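Local coordinates for DUF3298 domain-containing protein (Pseudomonas aeruginosa, PDB 4E72) that is of unknown function but belongs to the DUF3298 family and is made with a signal sequence, its prokaryotic lipoprotein motif suggesting an envelope location, at residues Asp165-Phe168 / Gln169-Pro173; Asp192-Ile196 / Ala197-Tyr201; Lys154-Leu157 / Leu158-Leu162; Val130-Leu133 / Gln134-Leu137; Ala181-Gly185 / Ala186-Lys190. One frame throughout, in Å; residues are numbered along the deposited sequence.

In the fold
All five contacts are local, and they differ mainly in how a short element is started, ended or turned. Interaction 5, the turn joining two strands of the three-stranded sheet, is largely buried and relies on threonine hydroxyls and backbone pairing. Interaction 4, about 13 Å away between centres, starts helix 133-136 with a capping box; M136 and L131 pack on L182 of interaction 5. Interactions 1, 2 and 3 form a second group with centres 12 to 14 Å apart. There interaction 3 ends helix 142-159, interaction 1 is the surface helix that follows it, and interaction 2 is a partly buried, water-bridged loop. W172 joins interaction 1 to interaction 2, and F168 meets L162 of interaction 3.

Interaction 1 of 5, residues Asp165-Phe168 / Gln169-Pro173; sequences DADF and QKTWP
F168 and W172, four residues apart on the short surface helix 166-171 and its exit, meet through their aromatic side chains. CB leads the F168 side chain off the backbone, with CG anti to the backbone N (chi1 -177°). W172 CD1 then caps the centre of the phenyl ring, 3.8 Å above its plane, with F168 CE2 the nearest ring atom at 3.8 Å. The two ring planes are inclined at 44°, an oblique pairing. The same residues are joined through the main chain, W172 N donating to F168 O at 2.8 Å. Beyond them, F168 also rests on L162, A197 and P198, while W172 meets the Y194 ring edge-to-face.

The preceding carbonyl, D167 O, takes two donors from T171. T171 OG1 reaches it at 2.8 Å and T171 N at 3.2 Å, from opposite faces of the carbonyl plane. D165 is the N-cap: its OD1 accepts from F168 N at 3.2 Å, met from above the carboxylate plane. The chemistry is thus divided. A carboxylate caps the first turn and a hydroxyl adds a second donor to a carbonyl of the last, whereas the aromatic pair turns the helix's apolar side toward the neighbouring loop.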
# COMPACT_ATOMS: atom_id res chain seq x y z
N ASP A 165 23.19 1.18 16.88
CA ASP A 165 22.83 2.61 16.94
C ASP A 165 21.62 2.78 17.86
O ASP A 165 20.47 2.68 17.41
CB ASP A 165 22.56 3.18 15.53
CG ASP A 165 22.42 4.70 15.43
OD1 ASP A 165 22.19 5.36 16.48
OD2 ASP A 165 22.49 5.23 14.29
N ALA A 166 21.88 3.00 19.16
CA ALA A 166 20.83 3.12 20.18
C ALA A 166 20.07 4.44 20.08
O ALA A 166 18.89 4.45 20.42
CB ALA A 166 21.42 2.95 21.57
N ASP A 167 20.72 5.53 19.61
CA ASP A 167 20.08 6.85 19.46
C ASP A 167 18.95 6.80 18.42
O ASP A 167 17.88 7.37 18.65
CB ASP A 167 21.10 7.95 19.10
CG ASP A 167 20.71 9.36 19.53
OD1 ASP A 167 19.53 9.57 19.94
OD2 ASP A 167 21.57 10.27 19.45
N PHE A 168 19.18 6.07 17.30
CA PHE A 168 18.18 5.82 16.25
C PHE A 168 17.01 5.00 16.82
O PHE A 168 15.86 5.32 16.53
CB PHE A 168 18.82 5.07 15.07
CG PHE A 168 17.90 4.81 13.91
CD1 PHE A 168 17.06 3.70 13.89
CD2 PHE A 168 17.91 5.66 12.80
CE1 PHE A 168 16.19 3.48 12.81
CE2 PHE A 168 17.07 5.41 11.70
CZ PHE A 168 16.21 4.33 11.73
N GLN A 169 17.32 3.95 17.59
CA GLN A 169 16.32 3.04 18.18
C GLN A 169 15.39 3.76 19.17
O GLN A 169 14.19 3.51 19.13
CB GLN A 169 17.01 1.84 18.85
CG GLN A 169 17.45 0.80 17.82
CD GLN A 169 18.18 -0.38 18.41
OE1 GLN A 169 17.78 -0.93 19.45
NE2 GLN A 169 19.24 -0.81 17.74
N LYS A 170 15.92 4.69 20.00
CA LYS A 170 15.12 5.49 20.94
C LYS A 170 14.25 6.48 20.19
O LYS A 170 13.12 6.75 20.62
CB LYS A 170 15.99 6.22 21.96
CG LYS A 170 16.86 5.32 22.86
CD LYS A 170 16.07 4.28 23.68
CE LYS A 170 16.84 2.99 23.89
NZ LYS A 170 16.99 2.21 22.64
N THR A 171 14.76 7.03 19.08
CA THR A 171 14.04 8.01 18.25
C THR A 171 12.93 7.31 17.44
O THR A 171 11.85 7.87 17.25
CB THR A 171 15.04 8.74 17.34
OG1 THR A 171 15.98 9.43 18.16
CG2 THR A 171 14.38 9.72 16.39
N TRP A 172 13.22 6.11 16.94
CA TRP A 172 12.27 5.39 16.12
C TRP A 172 11.98 4.03 16.73
O TRP A 172 12.49 3.02 16.23
CB TRP A 172 12.79 5.26 14.68
CG TRP A 172 13.16 6.57 14.04
CD1 TRP A 172 14.42 7.10 13.92
CD2 TRP A 172 12.26 7.51 13.43
NE1 TRP A 172 14.36 8.30 13.25
CE2 TRP A 172 13.05 8.58 12.95
CE3 TRP A 172 10.86 7.56 13.28
CZ2 TRP A 172 12.48 9.69 12.30
CZ3 TRP A 172 10.31 8.66 12.63
CH2 TRP A 172 11.11 9.69 12.14
N PRO A 173 11.15 3.94 17.79
CA PRO A 173 10.83 2.61 18.33
C PRO A 173 9.98 1.83 17.32
O PRO A 173 9.45 2.41 16.36
CB PRO A 173 10.05 2.91 19.62
CG PRO A 173 9.47 4.25 19.41
CD PRO A 173 10.41 5.01 18.50

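Interaction 2 of 5, residues Asp192-Ile196 / Ala197-Tyr201; sequences DAYSI and APYSY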
# COMPACT_ATOMS: atom_id res chain seq x y z
N ASP A 192 4.75 3.47 6.47
CA ASP A 192 4.63 4.82 5.96
C ASP A 192 5.94 5.53 6.25
O ASP A 192 6.63 5.18 7.22
CB ASP A 192 3.44 5.55 6.62
CG ASP A 192 2.10 5.15 6.00
OD1 ASP A 192 1.96 5.24 4.74
OD2 ASP A 192 1.16 4.82 6.77
N ALA A 193 6.29 6.49 5.41
CA ALA A 193 7.48 7.31 5.62
C ALA A 193 7.35 8.01 6.99
O ALA A 193 6.24 8.33 7.40
CB ALA A 193 7.58 8.35 4.51
N TYR A 194 8.46 8.15 7.71
CA TYR A 194 8.50 8.86 8.98
C TYR A 194 7.72 8.14 10.11
O TYR A 194 7.25 8.81 11.01
CB TYR A 194 7.94 10.29 8.78
CG TYR A 194 8.54 11.35 9.66
CD1 TYR A 194 9.87 11.74 9.51
CD2 TYR A 194 7.77 12.03 10.59
CE1 TYR A 194 10.42 12.76 10.28
CE2 TYR A 194 8.29 13.08 11.35
CZ TYR A 194 9.63 13.42 11.20
OH TYR A 194 10.18 14.39 12.00
N SER A 195 7.62 6.79 10.09
CA SER A 195 6.94 6.08 11.18
C SER A 195 7.95 5.30 12.03
O SER A 195 7.85 5.36 13.25
CB SER A 195 5.85 5.15 10.66
OG SER A 195 6.38 4.23 9.73
N ILE A 196 8.89 4.55 11.39
CA ILE A 196 9.94 3.77 12.05
C ILE A 196 11.34 4.19 11.54
O ILE A 196 12.35 3.58 11.92
CB ILE A 196 9.73 2.22 11.95
CG1 ILE A 196 9.65 1.72 10.47
CG2 ILE A 196 8.54 1.76 12.83
CD1 ILE A 196 10.05 0.26 10.25
N ALA A 197 11.40 5.24 10.69
CA ALA A 197 12.67 5.73 10.13
C ALA A 197 12.50 7.10 9.52
O ALA A 197 11.39 7.40 9.11
CB ALA A 197 13.18 4.75 9.07
N PRO A 198 13.58 7.88 9.30
CA PRO A 198 13.41 9.18 8.59
C PRO A 198 13.03 8.95 7.13
O PRO A 198 13.16 7.82 6.63
CB PRO A 198 14.80 9.84 8.70
CG PRO A 198 15.55 9.07 9.72
CD PRO A 198 14.98 7.67 9.71
N TYR A 199 12.60 10.00 6.43
CA TYR A 199 12.21 9.98 5.01
C TYR A 199 13.30 9.42 4.09
O TYR A 199 12.96 8.80 3.09
CB TYR A 199 11.85 11.39 4.53
CG TYR A 199 10.38 11.71 4.59
CD1 TYR A 199 9.76 12.06 5.79
CD2 TYR A 199 9.60 11.72 3.43
CE1 TYR A 199 8.40 12.33 5.85
CE2 TYR A 199 8.24 12.03 3.48
CZ TYR A 199 7.63 12.32 4.69
OH TYR A 199 6.29 12.62 4.75
N SER A 200 14.60 9.61 4.42
CA SER A 200 15.71 9.05 3.64
C SER A 200 15.61 7.51 3.48
O SER A 200 16.06 6.99 2.46
CB SER A 200 17.05 9.41 4.28
OG SER A 200 17.11 8.89 5.60
N TYR A 201 15.01 6.80 4.46
CA TYR A 201 14.82 5.33 4.39
C TYR A 201 13.54 4.96 3.60
O TYR A 201 13.21 3.79 3.49
CB TYR A 201 14.77 4.72 5.80
CG TYR A 201 16.11 4.75 6.50
CD1 TYR A 201 16.56 5.90 7.15
CD2 TYR A 201 16.95 3.64 6.50
CE1 TYR A 201 17.81 5.94 7.76
CE2 TYR A 201 18.21 3.67 7.10
CZ TYR A 201 18.63 4.83 7.75
OH TYR A 201 19.86 4.86 8.37
O HOH W 1 9.18 4.81 8.32
O HOH W 2 10.60 6.30 6.61
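A197, Y194 and Y199 bury the most surface in this loop, which runs from a type II turn at D192-S195 into the 3-10 segment 199-201. Y194 takes the left-handed backbone conformation (phi 67°) at the third position of that turn. Its CA faces A197 O at 3.2 Å, a CA-H...O contact. The two tyrosine side chains cross at about a right angle: Y194 CB approaches Y199 CE1 at 3.6 Å, and Y194 CD1 approaches Y199 CD1 at 3.7 Å. Their ring planes are 47° apart, so the pair is neither a stack nor edge-to-face. A193 supplies a CH-pi contact to Y199, its CB lying 4.0 Å from the ring centroid and 14° from the ring normal.

The polar backbone between the tyrosines and A197 is bridged by water. Water 2 accepts from Y194 N and lies 2.8 Å from A197 O, to which it can donate. Water 1 accepts from S195 N and lies 2.8 Å from D192 O; that carbonyl also receives S195 OG at 2.7 Å, which fastens the turn. Outside the loop, the A197 methyl packs on W156. Two kinds of cohesion are therefore separated in space. Tyrosine rings and an alanine methyl close the outer side, while on the main-chain side water 2 bridges Y194 N and A197 O, consistent with the water helping to hold the loop's shape.

Interaction 3 of 5, residues Lys154-Leu157 / Leu158-Leu162; sequences KAWL and LANKL
A Schellman motif ends helix 142-159 here, with K161 as its C-prime residue at positive phi. Its defining bond runs from L162 N to L157 O at 2.8 Å and is nearly straight, 165° at the hydrogen; the companion bond within the turn joins K161 N to L158 O at 3.3 Å. The reversal brings L162 back against the last turn, so that L162 CB lies 3.8 Å from L157 CD2, the two leucine side chains crossing at about a right angle. L162 also packs on Y201 of the loop that follows strand 187-190.

W156 and N160 form the other half of the closure. N160 ND2 donates to W156 O at 2.8 Å, with that oxygen close to the amide plane. The same nitrogen stands over one face of the indole, 3.2 Å above its plane and offset toward the rim near NE1 and CE2, with the amide and ring planes 49° apart. The N160 torsion makes this possible: CG is anti to its carbonyl carbon (chi1 -76°), which swings the amide back along the helix. N160 N adds a weak bond to W156 O. Carbonyls of the final turn thus find donors in a side-chain amide and in the reversed backbone, while the leucine pair places an apolar contact beside the polar helix end.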
# COMPACT_ATOMS: atom_id res chain seq x y z
N LYS A 154 14.11 -6.27 14.10
CA LYS A 154 15.49 -6.49 14.55
C LYS A 154 16.36 -6.94 13.37
O LYS A 154 17.46 -6.41 13.21
CB LYS A 154 15.54 -7.50 15.71
CG LYS A 154 14.76 -7.04 16.93
CD LYS A 154 15.64 -6.62 18.10
CE LYS A 154 14.88 -6.64 19.41
NZ LYS A 154 14.45 -8.01 19.80
N ALA A 155 15.82 -7.82 12.50
CA ALA A 155 16.52 -8.26 11.29
C ALA A 155 16.73 -7.09 10.34
O ALA A 155 17.81 -6.98 9.78
CB ALA A 155 15.75 -9.38 10.61
N TRP A 156 15.73 -6.20 10.18
CA TRP A 156 15.78 -5.00 9.34
C TRP A 156 16.83 -4.01 9.87
O TRP A 156 17.54 -3.40 9.06
CB TRP A 156 14.40 -4.33 9.25
CG TRP A 156 14.38 -3.06 8.45
CD1 TRP A 156 14.25 -2.95 7.10
CD2 TRP A 156 14.52 -1.72 8.96
NE1 TRP A 156 14.32 -1.62 6.73
CE2 TRP A 156 14.50 -0.85 7.85
CE3 TRP A 156 14.67 -1.17 10.25
CZ2 TRP A 156 14.63 0.54 7.98
CZ3 TRP A 156 14.81 0.20 10.38
CH2 TRP A 156 14.77 1.04 9.26
N LEU A 157 16.92 -3.83 11.21
CA LEU A 157 17.92 -2.96 11.83
C LEU A 157 19.35 -3.46 11.51
O LEU A 157 20.21 -2.66 11.14
CB LEU A 157 17.74 -2.89 13.37
CG LEU A 157 16.53 -2.11 13.89
CD1 LEU A 157 16.27 -2.46 15.37
CD2 LEU A 157 16.70 -0.58 13.68
N LEU A 158 19.59 -4.79 11.69
CA LEU A 158 20.85 -5.49 11.43
C LEU A 158 21.24 -5.36 9.96
O LEU A 158 22.39 -5.07 9.67
CB LEU A 158 20.78 -6.99 11.86
CG LEU A 158 22.10 -7.80 11.77
CD1 LEU A 158 23.16 -7.23 12.68
CD2 LEU A 158 21.89 -9.24 12.14
N ALA A 159 20.26 -5.51 9.04
CA ALA A 159 20.50 -5.37 7.60
C ALA A 159 20.92 -3.94 7.22
O ALA A 159 21.67 -3.74 6.26
CB ALA A 159 19.24 -5.76 6.83
N ASN A 160 20.46 -2.94 7.98
CA ASN A 160 20.75 -1.53 7.72
C ASN A 160 21.87 -0.95 8.61
O ASN A 160 22.07 0.26 8.60
CB ASN A 160 19.48 -0.71 7.90
CG ASN A 160 18.54 -0.85 6.74
OD1 ASN A 160 18.70 -0.22 5.70
ND2 ASN A 160 17.55 -1.70 6.87
N LYS A 161 22.60 -1.82 9.35
CA LYS A 161 23.70 -1.47 10.27
C LYS A 161 23.23 -0.46 11.36
O LYS A 161 23.94 0.49 11.70
CB LYS A 161 24.95 -0.96 9.52
CG LYS A 161 25.73 -2.07 8.82
CD LYS A 161 27.07 -1.58 8.29
CE LYS A 161 27.82 -2.69 7.60
NZ LYS A 161 29.27 -2.38 7.43
N LEU A 162 22.02 -0.70 11.92
CA LEU A 162 21.42 0.15 12.96
C LEU A 162 21.27 -0.64 14.27
O LEU A 162 20.79 -0.10 15.27
CB LEU A 162 20.07 0.71 12.47
CG LEU A 162 20.13 1.70 11.28
CD1 LEU A 162 18.78 1.86 10.61
CD2 LEU A 162 20.71 3.06 11.70

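Interaction 4 of 5, residues Val130-Leu133 / Gln134-Leu137; sequences VLSL and QDML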
# COMPACT_ATOMS: atom_id res chain seq x y z
N VAL A 130 -11.55 -9.04 0.04
CA VAL A 130 -10.35 -8.32 0.48
C VAL A 130 -10.07 -8.85 1.88
O VAL A 130 -10.96 -8.82 2.72
CB VAL A 130 -10.53 -6.77 0.46
CG1 VAL A 130 -9.36 -6.06 1.15
CG2 VAL A 130 -10.68 -6.26 -0.96
N LEU A 131 -8.86 -9.33 2.13
CA LEU A 131 -8.50 -9.83 3.46
C LEU A 131 -7.88 -8.73 4.33
O LEU A 131 -6.93 -8.05 3.91
CB LEU A 131 -7.52 -11.00 3.37
CG LEU A 131 -7.88 -12.15 2.42
CD1 LEU A 131 -6.68 -13.02 2.16
CD2 LEU A 131 -9.07 -12.98 2.94
N SER A 132 -8.44 -8.54 5.52
CA SER A 132 -7.94 -7.64 6.56
C SER A 132 -6.91 -8.46 7.37
O SER A 132 -6.80 -9.69 7.17
CB SER A 132 -9.10 -7.18 7.44
OG SER A 132 -9.75 -8.31 8.01
N LEU A 133 -6.16 -7.82 8.28
CA LEU A 133 -5.21 -8.57 9.10
C LEU A 133 -5.95 -9.63 9.91
O LEU A 133 -5.47 -10.76 10.01
CB LEU A 133 -4.36 -7.67 10.04
CG LEU A 133 -3.27 -8.40 10.89
CD1 LEU A 133 -2.24 -9.18 10.01
CD2 LEU A 133 -2.56 -7.42 11.81
N GLN A 134 -7.14 -9.27 10.41
CA GLN A 134 -8.02 -10.15 11.19
C GLN A 134 -8.37 -11.42 10.39
O GLN A 134 -8.29 -12.53 10.92
CB GLN A 134 -9.29 -9.39 11.64
CG GLN A 134 -10.26 -10.21 12.52
CD GLN A 134 -9.69 -10.48 13.90
OE1 GLN A 134 -9.73 -9.63 14.80
NE2 GLN A 134 -9.14 -11.68 14.10
N ASP A 135 -8.73 -11.27 9.10
CA ASP A 135 -9.07 -12.39 8.21
C ASP A 135 -7.86 -13.29 7.90
O ASP A 135 -8.06 -14.42 7.51
CB ASP A 135 -9.64 -11.88 6.88
CG ASP A 135 -10.91 -11.06 7.00
OD1 ASP A 135 -11.78 -11.42 7.84
OD2 ASP A 135 -11.06 -10.07 6.23
N MSE A 136 -6.62 -12.80 8.06
CA MSE A 136 -5.44 -13.62 7.75
C MSE A 136 -4.95 -14.45 8.94
O MSE A 136 -4.14 -15.37 8.74
CB MSE A 136 -4.27 -12.76 7.26
CG MSE A 136 -4.55 -11.93 6.01
SE MSE A 136 -3.10 -10.63 5.86
CE MSE A 136 -3.94 -9.30 4.69
N LEU A 137 -5.40 -14.13 10.15
CA LEU A 137 -4.86 -14.76 11.35
C LEU A 137 -5.73 -15.79 12.01
O LEU A 137 -6.95 -15.77 11.88
CB LEU A 137 -4.52 -13.68 12.41
CG LEU A 137 -3.49 -12.61 12.00
CD1 LEU A 137 -3.37 -11.57 13.04
CD2 LEU A 137 -2.11 -13.21 11.71
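This is a helix N-cap, placed where the chain leaves the edge strand 129-130 of the six-stranded mixed sheet and enters the short helix 133-136. S132 and D135 make the cap reciprocally. S132 N donates to D135 OD2 at 3.1 Å and 177°, so the bond is almost linear; it meets the oxygen on its anti side. In return D135 N donates to S132 OG, a weak bond at 3.3 Å. The serine hydroxyl also makes a weak bond to D135 OD2 at 2.8 Å, so OD2 has both the amide and the hydroxyl of S132 as donors. With chi1 58°, S132 OG lies between its backbone N and carbonyl carbon, within reach of both D135 partners.

Apolar side chains flank the box. L133 CG lies 3.8 Å from L137 CD1, and this separate packing continues onto F145 of helix 142-159. L131 CB meets CG of selenomethionine M136 at 4.1 Å; both residues also touch L182. The helix itself is weakly bonded: M136 N makes only a weak bond to S132 O at 3.2 Å, while its bond to L133 O, at 3.0 Å, meets that carbonyl from well above its plane, 64° out of it. The reciprocal S132 and D135 bonds identify a capping box, and the L131-M136 pair straddling the N-cap, from N' to N4, has the positions of a hydrophobic staple.

Interaction 5 of 5, residues Ala181-Gly185 / Ala186-Lys190; sequences ALTFG and AVTLK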
# COMPACT_ATOMS: atom_id res chain seq x y z
N ALA A 181 1.14 -7.40 3.52
CA ALA A 181 0.86 -8.12 2.28
C ALA A 181 1.28 -9.58 2.36
O ALA A 181 2.36 -9.89 2.87
CB ALA A 181 1.53 -7.46 1.12
N LEU A 182 0.40 -10.48 1.83
CA LEU A 182 0.66 -11.90 1.77
C LEU A 182 1.52 -12.18 0.52
O LEU A 182 1.08 -12.82 -0.44
CB LEU A 182 -0.65 -12.72 1.78
CG LEU A 182 -1.46 -12.74 3.10
CD1 LEU A 182 -2.76 -13.52 2.92
CD2 LEU A 182 -0.66 -13.38 4.26
N THR A 183 2.78 -11.68 0.53
CA THR A 183 3.71 -11.88 -0.57
C THR A 183 4.20 -13.36 -0.52
O THR A 183 3.99 -14.08 0.48
CB THR A 183 4.81 -10.80 -0.55
OG1 THR A 183 5.21 -10.57 0.79
CG2 THR A 183 4.33 -9.49 -1.15
N PHE A 184 4.70 -13.85 -1.64
CA PHE A 184 5.04 -15.27 -1.77
C PHE A 184 6.26 -15.69 -0.92
O PHE A 184 6.21 -16.75 -0.32
CB PHE A 184 5.27 -15.63 -3.25
CG PHE A 184 5.53 -17.09 -3.51
CD1 PHE A 184 4.49 -17.97 -3.75
CD2 PHE A 184 6.84 -17.58 -3.56
CE1 PHE A 184 4.74 -19.34 -3.97
CE2 PHE A 184 7.09 -18.94 -3.79
CZ PHE A 184 6.03 -19.81 -3.99
N GLY A 185 7.31 -14.86 -0.87
CA GLY A 185 8.55 -15.21 -0.19
C GLY A 185 8.53 -15.15 1.32
O GLY A 185 9.20 -15.94 1.98
N ALA A 186 7.75 -14.21 1.86
CA ALA A 186 7.59 -13.90 3.28
C ALA A 186 6.40 -12.99 3.43
O ALA A 186 5.88 -12.51 2.42
CB ALA A 186 8.85 -13.21 3.81
N VAL A 187 5.92 -12.76 4.67
CA VAL A 187 4.85 -11.78 4.85
C VAL A 187 5.54 -10.36 4.83
O VAL A 187 6.50 -10.12 5.57
CB VAL A 187 3.99 -12.06 6.11
CG1 VAL A 187 3.16 -10.84 6.53
CG2 VAL A 187 3.07 -13.24 5.86
N THR A 188 5.07 -9.46 3.95
CA THR A 188 5.65 -8.09 3.88
C THR A 188 4.89 -7.11 4.78
O THR A 188 3.67 -7.01 4.68
CB THR A 188 5.69 -7.59 2.42
OG1 THR A 188 6.47 -8.50 1.66
CG2 THR A 188 6.28 -6.17 2.29
N LEU A 189 5.62 -6.39 5.65
CA LEU A 189 5.10 -5.28 6.46
C LEU A 189 5.70 -4.01 5.91
O LEU A 189 6.92 -3.82 5.98
CB LEU A 189 5.38 -5.37 7.98
CG LEU A 189 5.04 -6.63 8.77
CD1 LEU A 189 5.06 -6.31 10.24
CD2 LEU A 189 3.68 -7.14 8.42
N LYS A 190 4.86 -3.18 5.30
CA LYS A 190 5.30 -1.94 4.68
C LYS A 190 4.90 -0.74 5.56
O LYS A 190 3.75 -0.62 5.97
CB LYS A 190 4.73 -1.83 3.26
CG LYS A 190 4.97 -0.50 2.58
CD LYS A 190 6.22 -0.50 1.77
CE LYS A 190 5.93 -0.25 0.32
NZ LYS A 190 7.19 -0.10 -0.44
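T183 OG1 and T188 OG1 join the two arms of the turn between strands 179-181 and 187-190. T188 OG1 donates to T183 OG1 at 2.6 Å, and T183 OG1 donates to A186 O, also at 2.6 Å. The chain of donors extends outward, because K207 NZ donates to T188 OG1. T183 can serve as the link because its hydroxyl sits between the backbone N and carbonyl carbon (chi1 40°), turned across the loop; the threonine side chains cross at about a right angle.

Beside this hydrogen-bond chain, A181 and T188 form an antiparallel hydrogen-bonded pair. A181 N donates to T188 O at 2.8 Å, and T188 N returns a bond to A181 O at 2.9 Å. Both donors lie in the plane of the carbonyl they approach, with N-H...O angles of 169° and 153°. L182 then centres an inverse gamma turn, whose weak bond from T183 N, at 3.0 Å, gives A181 O a second donor. The polar groups of L182 look outside the hairpin: its N donates to N122 OD1, and its O accepts from H95 NE2. T183 O likewise accepts from Y210 OH, and F184 N donates to E93 OE1.

On the apolar side, L182 CD2 lies 4.1 Å from V187 CG2, the side chains pointing the same way. Main-chain pairing thus fixes the strand register, and a directed hydroxyl chain supplies a donor to A186 O at the edge of a buried hairpin, where the turn itself reaches solvent.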